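Local coordinates for calcineurin-like phosphoesterase domain-containing protein (Aquifex aeolicus, PDB 1XM7) that is of unknown function but belongs to the calcineurin-like phosphoesterase family and is therefore probably a metal-dependent hydrolase, at residues D9-H14 against F53-N58; E23-G28 against N168-W173; R65-L70 against E90-I95. One frame throughout, in Å; residues are numbered along the deposited sequence.

Interaction 1: D9-H14 against F53-N58; sequences DTHFYH and FTWHFN
H14 lays its imidazole flat on the indole of W55: the centres of the imidazole and the six-membered ring are 3.5 Å apart, with the planes 6° from parallel. CG of H14 is anti to the backbone N (chi1 -170°), which swings the ring across the indole; CB itself sits over the five-membered part in a CH-pi contact. H11 meets the benzo end of the same indole, CD2 lying 3.5 Å from W55 CZ3, but its nearly parallel ring is slid aside and barely overlaps. Further along, F12 turns an edge to the face of F53 in an offset T-shaped pair, with CE2 of F12 3.6 Å from CE1 of F53. The phenol of Y13 takes CE1 of H56 and the carbonyl O of N58 over one face, while T54 OG1 stands at its edge; in return Y13 CB rests over the H56 imidazole, 3.3 Å from NE2.

These two loops carry the Asp-X-His and Gly-Asp signatures of calcineurin-like phosphoesterases: D9 and H11 belong to the first, and F53 directly follows the second, G51-D52. In relatives such residues bind the metal ions, a role that is likely but inferred here.

The backbones meet at a single bridge, F12 with T54. F53 O is gripped twice, by T10 OG1 at 2.7 Å on a lone pair in the carbonyl plane and by F12 N at 3.1 Å. W55 N returns a bond to F12 O (2.7 Å, 166° at the hydrogen), beside a type II turn from H11 to H14.

Farther out, H49 NE2 also bonds T10 OG1, H81 stacks on W55, and D59 and the backbone N of N61 hold the hydroxyl of Y13.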
loop_
_atom_site.group_PDB
_atom_site.type_symbol
_atom_site.label_atom_id
_atom_site.label_comp_id
_atom_site.label_asym_id
_atom_site.label_seq_id
_atom_site.Cartn_x
_atom_site.Cartn_y
_atom_site.Cartn_z
ATOM N N ASP A 9 3.997 -0.007 1.684
ATOM C CA ASP A 9 5.104 -0.008 2.628
ATOM C C ASP A 9 6.133 -1.066 2.289
ATOM O O ASP A 9 6.595 -1.797 3.167
ATOM C CB ASP A 9 4.589 -0.228 4.045
ATOM C CG ASP A 9 3.504 0.742 4.409
ATOM O OD1 ASP A 9 2.323 0.448 4.144
ATOM O OD2 ASP A 9 3.828 1.818 4.934
ATOM N N THR A 10 6.498 -1.132 1.012
ATOM C CA THR A 10 7.475 -2.102 0.552
ATOM C C THR A 10 8.884 -1.767 1.044
ATOM O O THR A 10 9.704 -2.666 1.274
ATOM C CB THR A 10 7.446 -2.191 -0.972
ATOM O OG1 THR A 10 7.397 -0.874 -1.523
ATOM C CG2 THR A 10 6.218 -2.952 -1.422
ATOM N N HIS A 11 9.151 -0.474 1.222
ATOM C CA HIS A 11 10.445 -0.013 1.705
ATOM C C HIS A 11 11.620 -0.661 0.978
ATOM O O HIS A 11 12.599 -1.076 1.610
ATOM C CB HIS A 11 10.585 -0.286 3.208
ATOM C CG HIS A 11 9.906 0.727 4.083
ATOM N ND1 HIS A 11 8.550 0.715 4.330
ATOM C CD2 HIS A 11 10.402 1.785 4.769
ATOM C CE1 HIS A 11 8.240 1.721 5.130
ATOM N NE2 HIS A 11 9.346 2.385 5.410
ATOM N N PHE A 12 11.527 -0.759 -0.343
ATOM C CA PHE A 12 12.610 -1.347 -1.113
ATOM C C PHE A 12 13.896 -0.618 -0.776
ATOM O O PHE A 12 13.932 0.605 -0.756
ATOM C CB PHE A 12 12.347 -1.228 -2.613
ATOM C CG PHE A 12 11.258 -2.127 -3.116
ATOM C CD1 PHE A 12 11.342 -3.506 -2.948
ATOM C CD2 PHE A 12 10.171 -1.602 -3.806
ATOM C CE1 PHE A 12 10.361 -4.350 -3.465
ATOM C CE2 PHE A 12 9.184 -2.437 -4.327
ATOM C CZ PHE A 12 9.279 -3.813 -4.158
ATOM N N TYR A 13 14.944 -1.384 -0.498
ATOM C CA TYR A 13 16.251 -0.833 -0.178
ATOM C C TYR A 13 16.376 -0.214 1.198
ATOM O O TYR A 13 17.419 0.349 1.527
ATOM C CB TYR A 13 16.675 0.183 -1.239
ATOM C CG TYR A 13 17.057 -0.450 -2.559
ATOM C CD1 TYR A 13 16.290 -0.247 -3.707
ATOM C CD2 TYR A 13 18.191 -1.250 -2.662
ATOM C CE1 TYR A 13 16.650 -0.822 -4.921
ATOM C CE2 TYR A 13 18.557 -1.831 -3.869
ATOM C CZ TYR A 13 17.786 -1.614 -4.987
ATOM O OH TYR A 13 18.146 -2.212 -6.164
ATOM N N HIS A 14 15.325 -0.293 2.005
ATOM C CA HIS A 14 15.424 0.249 3.357
ATOM C C HIS A 14 15.994 -0.850 4.254
ATOM O O HIS A 14 15.309 -1.418 5.116
ATOM C CB HIS A 14 14.074 0.707 3.902
ATOM C CG HIS A 14 14.192 1.479 5.182
ATOM N ND1 HIS A 14 13.102 1.849 5.940
ATOM C CD2 HIS A 14 15.284 1.946 5.837
ATOM C CE1 HIS A 14 13.518 2.506 7.009
ATOM N NE2 HIS A 14 14.836 2.578 6.970
ATOM N N PHE A 53 7.146 3.426 -1.240
ATOM C CA PHE A 53 7.605 2.532 -2.278
ATOM C C PHE A 53 9.062 2.121 -2.128
ATOM O O PHE A 53 9.359 0.973 -1.785
ATOM C CB PHE A 53 7.392 3.213 -3.634
ATOM C CG PHE A 53 7.958 2.451 -4.798
ATOM C CD1 PHE A 53 7.578 1.138 -5.043
ATOM C CD2 PHE A 53 8.853 3.051 -5.662
ATOM C CE1 PHE A 53 8.080 0.447 -6.125
ATOM C CE2 PHE A 53 9.360 2.367 -6.749
ATOM C CZ PHE A 53 8.976 1.065 -6.982
ATOM N N THR A 54 9.972 3.056 -2.396
ATOM C CA THR A 54 11.398 2.766 -2.307
ATOM C C THR A 54 12.124 3.728 -1.380
ATOM O O THR A 54 11.742 4.900 -1.255
ATOM C CB THR A 54 12.061 2.815 -3.703
ATOM O OG1 THR A 54 13.415 2.367 -3.602
ATOM C CG2 THR A 54 12.037 4.214 -4.265
ATOM N N TRP A 55 13.179 3.227 -0.736
ATOM C CA TRP A 55 13.952 4.035 0.196
ATOM C C TRP A 55 14.877 5.008 -0.541
ATOM O O TRP A 55 15.162 6.090 -0.045
ATOM C CB TRP A 55 14.745 3.134 1.152
ATOM C CG TRP A 55 14.946 3.766 2.501
ATOM C CD1 TRP A 55 16.140 4.054 3.110
ATOM C CD2 TRP A 55 13.922 4.277 3.365
ATOM N NE1 TRP A 55 15.917 4.722 4.296
ATOM C CE2 TRP A 55 14.568 4.874 4.473
ATOM C CE3 TRP A 55 12.526 4.294 3.305
ATOM C CZ2 TRP A 55 13.864 5.485 5.508
ATOM C CZ3 TRP A 55 11.821 4.901 4.337
ATOM C CH2 TRP A 55 12.495 5.491 5.425
ATOM N N HIS A 56 15.340 4.628 -1.723
ATOM C CA HIS A 56 16.183 5.495 -2.541
ATOM C C HIS A 56 16.125 4.956 -3.969
ATOM O O HIS A 56 15.557 3.888 -4.199
ATOM C CB HIS A 56 17.617 5.516 -2.023
ATOM C CG HIS A 56 18.290 4.183 -2.052
ATOM N ND1 HIS A 56 18.665 3.564 -3.226
ATOM C CD2 HIS A 56 18.666 3.354 -1.049
ATOM C CE1 HIS A 56 19.246 2.411 -2.943
ATOM N NE2 HIS A 56 19.259 2.260 -1.630
ATOM N N PHE A 57 16.694 5.675 -4.931
ATOM C CA PHE A 57 16.611 5.210 -6.303
ATOM C C PHE A 57 17.843 4.565 -6.902
ATOM O O PHE A 57 17.908 4.320 -8.110
ATOM C CB PHE A 57 16.120 6.339 -7.193
ATOM C CG PHE A 57 14.717 6.727 -6.910
ATOM C CD1 PHE A 57 14.419 7.552 -5.846
ATOM C CD2 PHE A 57 13.677 6.189 -7.654
ATOM C CE1 PHE A 57 13.098 7.836 -5.514
ATOM C CE2 PHE A 57 12.354 6.465 -7.334
ATOM C CZ PHE A 57 12.063 7.289 -6.260
ATOM N N ASN A 58 18.817 4.270 -6.062
ATOM C CA ASN A 58 20.013 3.624 -6.553
ATOM C C ASN A 58 19.688 2.135 -6.685
ATOM O O ASN A 58 19.933 1.344 -5.773
ATOM C CB ASN A 58 21.137 3.832 -5.563
ATOM C CG ASN A 58 22.397 3.154 -5.991
ATOM O OD1 ASN A 58 23.326 3.015 -5.201
ATOM N ND2 ASN A 58 22.447 2.727 -7.252
#

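Interaction 2: E23-G28 against N168-W173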
loop_
_atom_site.group_PDB
_atom_site.type_symbol
_atom_site.label_atom_id
_atom_site.label_comp_id
_atom_site.label_asym_id
_atom_site.label_seq_id
_atom_site.Cartn_x
_atom_site.Cartn_y
_atom_site.Cartn_z
ATOM N N GLU A 23 11.340 -8.298 14.142
ATOM C CA GLU A 23 10.232 -9.225 14.185
ATOM C C GLU A 23 9.805 -9.732 12.806
ATOM O O GLU A 23 9.842 -10.932 12.547
ATOM C CB GLU A 23 9.048 -8.544 14.865
ATOM C CG GLU A 23 9.200 -8.324 16.371
ATOM C CD GLU A 23 8.936 -9.599 17.171
ATOM O OE1 GLU A 23 8.728 -9.497 18.406
ATOM O OE2 GLU A 23 8.940 -10.702 16.566
ATOM N N VAL A 24 9.411 -8.818 11.925
ATOM C CA VAL A 24 8.943 -9.189 10.595
ATOM C C VAL A 24 9.914 -9.059 9.432
ATOM O O VAL A 24 9.945 -9.914 8.555
ATOM C CB VAL A 24 7.698 -8.393 10.233
ATOM C CG1 VAL A 24 6.514 -8.946 10.973
ATOM C CG2 VAL A 24 7.903 -6.931 10.592
ATOM N N ARG A 25 10.684 -7.980 9.407
ATOM C CA ARG A 25 11.634 -7.751 8.325
ATOM C C ARG A 25 12.879 -8.626 8.464
ATOM O O ARG A 25 13.397 -8.846 9.561
ATOM C CB ARG A 25 12.028 -6.272 8.273
ATOM C CG ARG A 25 10.864 -5.323 8.008
ATOM C CD ARG A 25 10.428 -5.302 6.545
ATOM N NE ARG A 25 9.287 -4.406 6.341
ATOM C CZ ARG A 25 8.897 -3.916 5.164
ATOM N NH1 ARG A 25 9.550 -4.222 4.051
ATOM N NH2 ARG A 25 7.845 -3.109 5.105
ATOM N N PHE A 26 13.362 -9.098 7.321
ATOM C CA PHE A 26 14.512 -9.985 7.248
ATOM C C PHE A 26 15.267 -9.685 5.968
ATOM O O PHE A 26 14.686 -9.174 5.013
ATOM C CB PHE A 26 13.997 -11.404 7.175
ATOM C CG PHE A 26 13.015 -11.606 6.060
ATOM C CD1 PHE A 26 13.455 -11.832 4.754
ATOM C CD2 PHE A 26 11.643 -11.511 6.298
ATOM C CE1 PHE A 26 12.542 -11.958 3.701
ATOM C CE2 PHE A 26 10.716 -11.636 5.245
ATOM C CZ PHE A 26 11.169 -11.859 3.948
ATOM N N LYS A 27 16.548 -10.033 5.934
ATOM C CA LYS A 27 17.356 -9.801 4.747
ATOM C C LYS A 27 16.762 -10.511 3.517
ATOM O O LYS A 27 16.352 -11.669 3.586
ATOM C CB LYS A 27 18.788 -10.273 4.987
ATOM C CG LYS A 27 19.718 -9.959 3.828
ATOM C CD LYS A 27 21.182 -10.210 4.173
ATOM C CE LYS A 27 22.092 -9.730 3.042
ATOM N NZ LYS A 27 21.763 -8.334 2.587
ATOM N N GLY A 28 16.707 -9.803 2.393
ATOM C CA GLY A 28 16.152 -10.389 1.189
ATOM C C GLY A 28 14.637 -10.294 1.102
ATOM O O GLY A 28 14.004 -11.132 0.454
ATOM N N ASN A 168 -5.545 -3.209 6.018
ATOM C CA ASN A 168 -4.167 -2.756 5.937
ATOM C C ASN A 168 -3.397 -3.498 4.849
ATOM O O ASN A 168 -3.137 -4.692 4.986
ATOM C CB ASN A 168 -3.493 -2.983 7.287
ATOM C CG ASN A 168 -2.188 -2.242 7.420
ATOM O OD1 ASN A 168 -1.464 -2.069 6.446
ATOM N ND2 ASN A 168 -1.870 -1.813 8.636
ATOM N N ALA A 169 -3.021 -2.790 3.782
ATOM C CA ALA A 169 -2.282 -3.382 2.666
ATOM C C ALA A 169 -0.762 -3.478 2.871
ATOM O O ALA A 169 -0.039 -3.915 1.974
ATOM C CB ALA A 169 -2.571 -2.612 1.410
ATOM N N ASN A 170 -0.285 -3.070 4.046
ATOM C CA ASN A 170 1.143 -3.104 4.372
ATOM C C ASN A 170 1.676 -4.527 4.285
ATOM O O ASN A 170 1.092 -5.445 4.847
ATOM C CB ASN A 170 1.366 -2.553 5.786
ATOM C CG ASN A 170 2.838 -2.482 6.171
ATOM O OD1 ASN A 170 3.278 -1.509 6.783
ATOM N ND2 ASN A 170 3.599 -3.513 5.828
ATOM N N VAL A 171 2.791 -4.702 3.587
ATOM C CA VAL A 171 3.395 -6.022 3.416
ATOM C C VAL A 171 3.594 -6.775 4.722
ATOM O O VAL A 171 3.327 -7.968 4.796
ATOM C CB VAL A 171 4.759 -5.930 2.698
ATOM C CG1 VAL A 171 4.558 -5.508 1.259
ATOM C CG2 VAL A 171 5.667 -4.944 3.418
ATOM N N GLU A 172 4.053 -6.073 5.752
ATOM C CA GLU A 172 4.305 -6.689 7.052
ATOM C C GLU A 172 3.098 -7.396 7.678
ATOM O O GLU A 172 3.258 -8.253 8.548
ATOM C CB GLU A 172 4.842 -5.648 8.038
ATOM C CG GLU A 172 6.187 -5.066 7.661
ATOM C CD GLU A 172 6.806 -4.274 8.792
ATOM O OE1 GLU A 172 7.881 -3.687 8.593
ATOM O OE2 GLU A 172 6.222 -4.236 9.890
ATOM N N TRP A 173 1.896 -7.042 7.245
ATOM C CA TRP A 173 0.699 -7.665 7.796
ATOM C C TRP A 173 0.159 -8.775 6.925
ATOM O O TRP A 173 -0.632 -9.596 7.388
ATOM C CB TRP A 173 -0.414 -6.640 7.986
ATOM C CG TRP A 173 -0.207 -5.723 9.136
ATOM C CD1 TRP A 173 0.075 -4.390 9.081
ATOM C CD2 TRP A 173 -0.283 -6.063 10.529
ATOM N NE1 TRP A 173 0.177 -3.877 10.350
ATOM C CE2 TRP A 173 -0.039 -4.880 11.260
ATOM C CE3 TRP A 173 -0.534 -7.251 11.228
ATOM C CZ2 TRP A 173 -0.039 -4.849 12.662
ATOM C CZ3 TRP A 173 -0.533 -7.221 12.620
ATOM C CH2 TRP A 173 -0.286 -6.026 13.320
#
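A buried salt bridge, R25 to E172, joins the loop that precedes helix 29-38 to the short 3-10 turn 171-173 after strand 166-168. NE of R25 lies 2.8 Å from OE1 of E172, and the bond is practically straight at 178°. The oxygen lies in the guanidinium plane, at its edge, and accepts through its anti lone pair. Because the guanidinium and carboxylate planes are 72° apart, this is a single-point grip and not a paired, side-on one.

A bend at chi2 (-77°) in the arginine chain brings NE to the carboxylate, whereas E172 reaches out with its chain extended beyond CG. Methyl groups close in around the pair. CG2 of V24 sits 3.3 Å from OE2 of E172, and CG2 of V171 approaches NH2 of R25 to 3.3 Å, oblique to the guanidinium plane. The other carboxylate oxygen, OE2, takes the backbone N of W150, so E172 is held through both carboxylate oxygens. On its own segment, N168 OD1 accepts from N170 N in an Asx turn (2.9 Å) that leads the chain into the 3-10 turn.

The terminal nitrogens of R25 bind backbone: NH2 bonds the carbonyl O of D9 and NH1 that of T10, with F29 in cation-pi contact. E172 is thus likely to orient an arginine that clasps the backbone of the Asp-X-His loop, the signature expected to frame the metal site in the calcineurin-like phosphoesterase fold.

Interaction 3: R65-L70 against E90-I95; sequences RIWKAL and EYFDEI
W67 NE1 stands over one face of the F92 ring, while the indole presents its own edge, nearly in plane, to the carbonyl O of Y91. The ring of Y91 has E90 CG over one face and meets CD1 of W67 obliquely, its CD1 4.0 Å from that atom. W67 belongs to helix 63-69, the connecting helix of a beta-alpha-beta crossover between the parallel strands 46-49 and 73-77, and its partners lie in the loop running into the edge strand 94-96.

The indole N-H makes a straight hydrogen bond to Y91 O, 2.9 Å long with an angle of 168° at the hydrogen. With CG anti to the backbone N (chi1 161°), the indole is thrown off the helix toward that loop, and CZ2 of W67 comes within 3.4 Å of F92 CE1. The five-membered ring of W67 is inclined at 57° to the F92 ring, an oblique meeting. F53 meets both of these side chains, and L34 and L37 of helix 29-38 also pack on W67. With an alanine here, the carbonyl of Y91 would probably be left without its indole donor and a gap would open beside F92 and F53.

On the solvent side, K68 runs out fully extended, its CE passing 3.3 Å from E90 O, and ends in a salt bridge of 2.7 Å from NZ to the anti lone pair of E90 OE2.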
loop_
_atom_site.group_PDB
_atom_site.type_symbol
_atom_site.label_atom_id
_atom_site.label_comp_id
_atom_site.label_asym_id
_atom_site.label_seq_id
_atom_site.Cartn_x
_atom_site.Cartn_y
_atom_site.Cartn_z
ATOM N N ARG A 65 14.248 -2.185 -11.380
ATOM C CA ARG A 65 14.167 -2.556 -12.782
ATOM C C ARG A 65 13.192 -3.732 -12.866
ATOM O O ARG A 65 12.343 -3.786 -13.751
ATOM C CB ARG A 65 15.558 -2.951 -13.295
ATOM C CG ARG A 65 15.676 -3.063 -14.819
ATOM C CD ARG A 65 17.145 -3.179 -15.295
ATOM N NE ARG A 65 17.910 -1.951 -15.044
ATOM C CZ ARG A 65 19.194 -1.768 -15.364
ATOM N NH1 ARG A 65 19.885 -2.736 -15.964
ATOM N NH2 ARG A 65 19.797 -0.619 -15.066
ATOM N N ILE A 66 13.307 -4.657 -11.916
ATOM C CA ILE A 66 12.439 -5.827 -11.869
ATOM C C ILE A 66 10.989 -5.395 -11.676
ATOM O O ILE A 66 10.092 -5.839 -12.400
ATOM C CB ILE A 66 12.857 -6.781 -10.725
ATOM C CG1 ILE A 66 14.208 -7.414 -11.061
ATOM C CG2 ILE A 66 11.794 -7.856 -10.513
ATOM C CD1 ILE A 66 14.822 -8.182 -9.918
ATOM N N TRP A 67 10.757 -4.529 -10.700
ATOM C CA TRP A 67 9.416 -4.021 -10.444
ATOM C C TRP A 67 8.815 -3.440 -11.723
ATOM O O TRP A 67 7.676 -3.722 -12.079
ATOM C CB TRP A 67 9.478 -2.942 -9.358
ATOM C CG TRP A 67 8.289 -2.038 -9.315
ATOM C CD1 TRP A 67 8.057 -0.941 -10.100
ATOM C CD2 TRP A 67 7.151 -2.177 -8.470
ATOM N NE1 TRP A 67 6.839 -0.391 -9.793
ATOM C CE2 TRP A 67 6.259 -1.129 -8.795
ATOM C CE3 TRP A 67 6.792 -3.089 -7.467
ATOM C CZ2 TRP A 67 5.031 -0.967 -8.154
ATOM C CZ3 TRP A 67 5.563 -2.928 -6.825
ATOM C CH2 TRP A 67 4.699 -1.872 -7.174
ATOM N N LYS A 68 9.606 -2.620 -12.402
ATOM C CA LYS A 68 9.194 -1.974 -13.635
ATOM C C LYS A 68 8.781 -3.018 -14.670
ATOM O O LYS A 68 7.803 -2.839 -15.386
ATOM C CB LYS A 68 10.354 -1.124 -14.164
ATOM C CG LYS A 68 9.967 -0.045 -15.160
ATOM C CD LYS A 68 11.191 0.733 -15.642
ATOM C CE LYS A 68 10.790 1.837 -16.631
ATOM N NZ LYS A 68 11.947 2.686 -17.077
ATOM N N ALA A 69 9.523 -4.119 -14.730
ATOM C CA ALA A 69 9.252 -5.182 -15.688
ATOM C C ALA A 69 7.947 -5.925 -15.433
ATOM O O ALA A 69 7.335 -6.444 -16.369
ATOM C CB ALA A 69 10.408 -6.165 -15.700
ATOM N N LEU A 70 7.514 -5.980 -14.177
ATOM C CA LEU A 70 6.281 -6.692 -13.839
ATOM C C LEU A 70 5.103 -6.312 -14.723
ATOM O O LEU A 70 4.981 -5.175 -15.147
ATOM C CB LEU A 70 5.912 -6.458 -12.370
ATOM C CG LEU A 70 6.831 -7.125 -11.343
ATOM C CD1 LEU A 70 6.357 -6.796 -9.947
ATOM C CD2 LEU A 70 6.845 -8.631 -11.561
ATOM N N GLU A 90 8.443 6.908 -13.543
ATOM C CA GLU A 90 8.686 5.770 -14.406
ATOM C C GLU A 90 8.615 4.404 -13.771
ATOM O O GLU A 90 9.119 3.427 -14.325
ATOM C CB GLU A 90 9.999 5.923 -15.143
ATOM C CG GLU A 90 11.225 5.662 -14.360
ATOM C CD GLU A 90 12.423 5.919 -15.234
ATOM O OE1 GLU A 90 13.006 7.028 -15.137
ATOM O OE2 GLU A 90 12.754 5.022 -16.047
ATOM N N TYR A 91 7.966 4.336 -12.619
ATOM C CA TYR A 91 7.780 3.072 -11.933
ATOM C C TYR A 91 6.281 2.870 -11.771
ATOM O O TYR A 91 5.822 1.794 -11.380
ATOM C CB TYR A 91 8.486 3.103 -10.586
ATOM C CG TYR A 91 10.000 3.081 -10.717
ATOM C CD1 TYR A 91 10.675 1.924 -11.137
ATOM C CD2 TYR A 91 10.762 4.211 -10.408
ATOM C CE1 TYR A 91 12.073 1.894 -11.235
ATOM C CE2 TYR A 91 12.158 4.189 -10.505
ATOM C CZ TYR A 91 12.805 3.030 -10.912
ATOM O OH TYR A 91 14.180 3.007 -10.945
ATOM N N PHE A 92 5.529 3.920 -12.112
ATOM C CA PHE A 92 4.073 3.925 -12.032
ATOM C C PHE A 92 3.475 4.641 -13.238
ATOM O O PHE A 92 4.120 5.502 -13.852
ATOM C CB PHE A 92 3.630 4.629 -10.756
ATOM C CG PHE A 92 4.044 3.919 -9.516
ATOM C CD1 PHE A 92 3.285 2.863 -9.021
ATOM C CD2 PHE A 92 5.225 4.259 -8.865
ATOM C CE1 PHE A 92 3.694 2.152 -7.894
ATOM C CE2 PHE A 92 5.645 3.553 -7.739
ATOM C CZ PHE A 92 4.875 2.496 -7.254
ATOM N N ASP A 93 2.236 4.278 -13.566
ATOM C CA ASP A 93 1.509 4.863 -14.687
ATOM C C ASP A 93 0.683 6.042 -14.215
ATOM O O ASP A 93 0.453 6.989 -14.963
ATOM C CB ASP A 93 0.597 3.815 -15.311
ATOM C CG ASP A 93 1.358 2.579 -15.739
ATOM O OD1 ASP A 93 1.205 1.516 -15.105
ATOM O OD2 ASP A 93 2.128 2.674 -16.714
ATOM N N GLU A 94 0.236 5.970 -12.967
ATOM C CA GLU A 94 -0.563 7.028 -12.352
ATOM C C GLU A 94 -0.054 7.243 -10.931
ATOM O O GLU A 94 0.274 6.284 -10.224
ATOM C CB GLU A 94 -2.047 6.626 -12.295
ATOM C CG GLU A 94 -2.747 6.420 -13.654
ATOM C CD GLU A 94 -4.100 5.689 -13.542
ATOM O OE1 GLU A 94 -4.898 6.032 -12.639
ATOM O OE2 GLU A 94 -4.374 4.777 -14.363
ATOM N N ILE A 95 0.025 8.498 -10.518
ATOM C CA ILE A 95 0.461 8.823 -9.168
ATOM C C ILE A 95 -0.517 9.837 -8.589
ATOM O O ILE A 95 -0.809 10.865 -9.204
ATOM C CB ILE A 95 1.876 9.425 -9.151
ATOM C CG1 ILE A 95 2.876 8.401 -9.687
ATOM C CG2 ILE A 95 2.253 9.826 -7.741
ATOM C CD1 ILE A 95 4.280 8.918 -9.780
#

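How the interactions relate
From the N terminus, the loop after strand 4-7 opens interaction 1, and the chain returns to close it after strand 46-49. Before that happens, residues 23-28 open interaction 2, which closes only at 168-173, so these two contacts cross. Interaction 3 follows interaction 1 in series, joining helix 63-69 to the approach to strand 94-96, and is nested inside the long loop closed by interaction 2. Interactions 1 and 2 touch through R25, interactions 1 and 3 through F53 and again where F57 packs on Y91. Together they tie strand-end loops of the first sheet to its helices and to the exit of strand 166-168 in the second.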